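Local coordinates for protein cytochrome P450 reductase (Amycolatopsis methanolica 239, PDB 5OGX) that transfers electrons from NADH through FAD and a [2Fe-2S] cluster to its partner cytochrome P450, which O-demethylates guaiacol and related lignin-derived aromatics, at residues Thr21-Glu24 with Ala25-Gly29. Residues are numbered along the deposited sequence; the frame is centred on the assembly and turned at random.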
ATOM      1  N   THR A  21      18.863  -6.450  -3.742  1.00 25.05           N
ATOM      2  CA  THR A  21      18.837  -5.204  -2.989  1.00 26.10           C
ATOM      3  C   THR A  21      18.796  -5.461  -1.485  1.00 22.32           C
ATOM      4  O   THR A  21      18.351  -6.513  -1.015  1.00 21.35           O
ATOM      5  CB  THR A  21      17.632  -4.355  -3.386  1.00 20.92           C
ATOM      6  OG1 THR A  21      16.433  -5.024  -2.993  1.00 21.15           O
ATOM      7  CG2 THR A  21      17.621  -4.108  -4.884  1.00 26.57           C
ATOM      8  N   LEU A  22      19.272  -4.468  -0.723  1.00 22.18           N
ATOM      9  CA  LEU A  22      19.230  -4.568   0.733  1.00 20.62           C
ATOM     10  C   LEU A  22      17.810  -4.829   1.224  1.00 19.12           C
ATOM     11  O   LEU A  22      17.578  -5.711   2.060  1.00 19.92           O
ATOM     12  CB  LEU A  22      19.776  -3.285   1.362  1.00 22.50           C
ATOM     13  CG  LEU A  22      21.243  -2.957   1.106  1.00 25.16           C
ATOM     14  CD1 LEU A  22      21.678  -1.722   1.903  1.00 24.13           C
ATOM     15  CD2 LEU A  22      22.087  -4.159   1.446  1.00 30.78           C
ATOM     16  N   LEU A  23      16.843  -4.049   0.738  1.00 20.01           N
ATOM     17  CA  LEU A  23      15.473  -4.221   1.209  1.00 18.96           C
ATOM     18  C   LEU A  23      14.994  -5.651   0.996  1.00 18.67           C
ATOM     19  O   LEU A  23      14.430  -6.267   1.903  1.00 18.38           O
ATOM     20  CB  LEU A  23      14.533  -3.234   0.517  1.00 16.73           C
ATOM     21  CG  LEU A  23      13.074  -3.401   0.991  1.00 15.98           C
ATOM     22  CD1 LEU A  23      12.912  -3.078   2.487  1.00 18.89           C
ATOM     23  CD2 LEU A  23      12.161  -2.524   0.153  1.00 17.11           C
ATOM     24  N   GLU A  24      15.205  -6.200  -0.205  1.00 18.58           N
ATOM     25  CA  GLU A  24      14.667  -7.527  -0.479  1.00 19.41           C
ATOM     26  C   GLU A  24      15.379  -8.597   0.331  1.00 23.64           C
ATOM     27  O   GLU A  24      14.742  -9.549   0.792  1.00 22.13           O
ATOM     28  CB  GLU A  24      14.736  -7.824  -1.975  1.00 22.62           C
ATOM     29  CG  GLU A  24      13.745  -6.943  -2.706  1.00 26.19           C
ATOM     30  CD  GLU A  24      13.336  -7.475  -4.045  1.00 34.02           C
ATOM     31  OE1 GLU A  24      14.060  -8.338  -4.593  1.00 30.98           O
ATOM     32  OE2 GLU A  24      12.297  -6.999  -4.553  1.00 31.37           O
ATOM     33  N   ALA A  25      16.681  -8.434   0.556  1.00 21.55           N
ATOM     34  CA  ALA A  25      17.396  -9.377   1.405  1.00 22.46           C
ATOM     35  C   ALA A  25      16.837  -9.367   2.827  1.00 21.93           C
ATOM     36  O   ALA A  25      16.611 -10.430   3.421  1.00 23.65           O
ATOM     37  CB  ALA A  25      18.894  -9.058   1.407  1.00 25.05           C
ATOM     38  N   PHE A  26      16.603  -8.173   3.394  1.00 21.22           N
ATOM     39  CA  PHE A  26      16.073  -8.099   4.753  1.00 20.01           C
ATOM     40  C   PHE A  26      14.660  -8.673   4.819  1.00 18.71           C
ATOM     41  O   PHE A  26      14.378  -9.543   5.646  1.00 20.49           O
ATOM     42  CB  PHE A  26      16.091  -6.653   5.278  1.00 18.96           C
ATOM     43  CG  PHE A  26      17.479  -6.162   5.655  1.00 22.97           C
ATOM     44  CD1 PHE A  26      18.250  -6.858   6.576  1.00 25.17           C
ATOM     45  CD2 PHE A  26      18.005  -5.015   5.083  1.00 28.49           C
ATOM     46  CE1 PHE A  26      19.541  -6.432   6.913  1.00 27.04           C
ATOM     47  CE2 PHE A  26      19.292  -4.576   5.421  1.00 27.01           C
ATOM     48  CZ  PHE A  26      20.055  -5.283   6.339  1.00 28.33           C
ATOM     49  N   LEU A  27      13.753  -8.219   3.945  1.00 18.82           N
ATOM     50  CA  LEU A  27      12.378  -8.702   4.076  1.00 18.30           C
ATOM     51  C   LEU A  27      12.270 -10.195   3.783  1.00 20.50           C
ATOM     52  O   LEU A  27      11.453 -10.892   4.396  1.00 21.42           O
ATOM     53  CB  LEU A  27      11.427  -7.921   3.165  1.00 17.89           C
ATOM     54  CG  LEU A  27      11.291  -6.417   3.398  1.00 15.87           C
ATOM     55  CD1 LEU A  27      10.319  -5.819   2.366  1.00 17.80           C
ATOM     56  CD2 LEU A  27      10.837  -6.098   4.819  1.00 16.73           C
ATOM     57  N   ARG A  28      13.054 -10.703   2.836  1.00 21.89           N
ATOM     58  CA  ARG A  28      13.025 -12.144   2.593  1.00 22.88           C
ATOM     59  C   ARG A  28      13.513 -12.924   3.809  1.00 25.74           C
ATOM     60  O   ARG A  28      13.102 -14.072   4.017  1.00 26.44           O
ATOM     61  CB  ARG A  28      13.862 -12.485   1.360  1.00 21.83           C
ATOM     62  CG  ARG A  28      13.181 -12.094   0.047  1.00 22.59           C
ATOM     63  CD  ARG A  28      13.944 -12.641  -1.134  1.00 30.52           C
ATOM     64  NE  ARG A  28      13.303 -12.321  -2.403  1.00 30.39           N
ATOM     65  CZ  ARG A  28      12.401 -13.097  -2.998  1.00 28.18           C
ATOM     66  NH1 ARG A  28      12.025 -14.234  -2.431  1.00 27.50           N
ATOM     67  NH2 ARG A  28      11.878 -12.737  -4.164  1.00 29.55           N
ATOM     68  N   GLY A  29      14.362 -12.316   4.630  1.00 26.53           N
ATOM     69  CA  GLY A  29      14.766 -12.898   5.892  1.00 27.39           C
ATOM     70  C   GLY A  29      13.846 -12.620   7.060  1.00 28.45           C
ATOM     71  O   GLY A  29      14.193 -12.963   8.197  1.00 27.41           O
TER
HETATM   72  O   HOH W   1      15.072 -10.512  -3.866  1.00 30.98           O
HETATM   73  O   HOH W   2      11.870 -10.243  -5.642  1.00 49.93           O
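The charged ends of Glu24 and Arg28, one turn apart on the polar side of helix 22-28, meet through water: Glu24 OE1 stays 4.6 Å from Arg28 NE. One water bridges this pair; a second joins OE1 to Arg28 NH2, at the guanidinium edge and in its plane. Arg28 N donates to Glu24 O at 2.9 Å, and its CB and CG lie against that oxygen. An extended chain carries the guanidinium to Asp102, whose OD1 makes a salt bridge with Arg28 NH2, while Glu24 OE2 accepts from the Asn38 amide. Long, charged side chains suit this partly exposed side.

Leucines suit the buried side. Leu23 CD1 lies 3.8 Å from Leu27 CD1, the branched ends crossing at a slant; with CG anti to its own nitrogen (chi1 180°), Leu23 also approaches Cys77 and the cluster. Phe26 has CG anti to its carbonyl carbon (chi1 -75°), turning the ring back over the preceding turn, CD2 3.1 Å from Leu22 O, and onto Val7, Val9 and Val14. A serine here would probably open a gap between the helix and these valines and leave Leu22 less well covered.

Thr21 is the N-cap: OG1 accepts from Glu24 N at 3.3 Å, suiting threonine, whose short side chain holds its hydroxyl near the backbone. This amphipathic helix packs against the sheet of a plant-type ferredoxin domain, the beta-grasp fold, beside its [2Fe-2S] site.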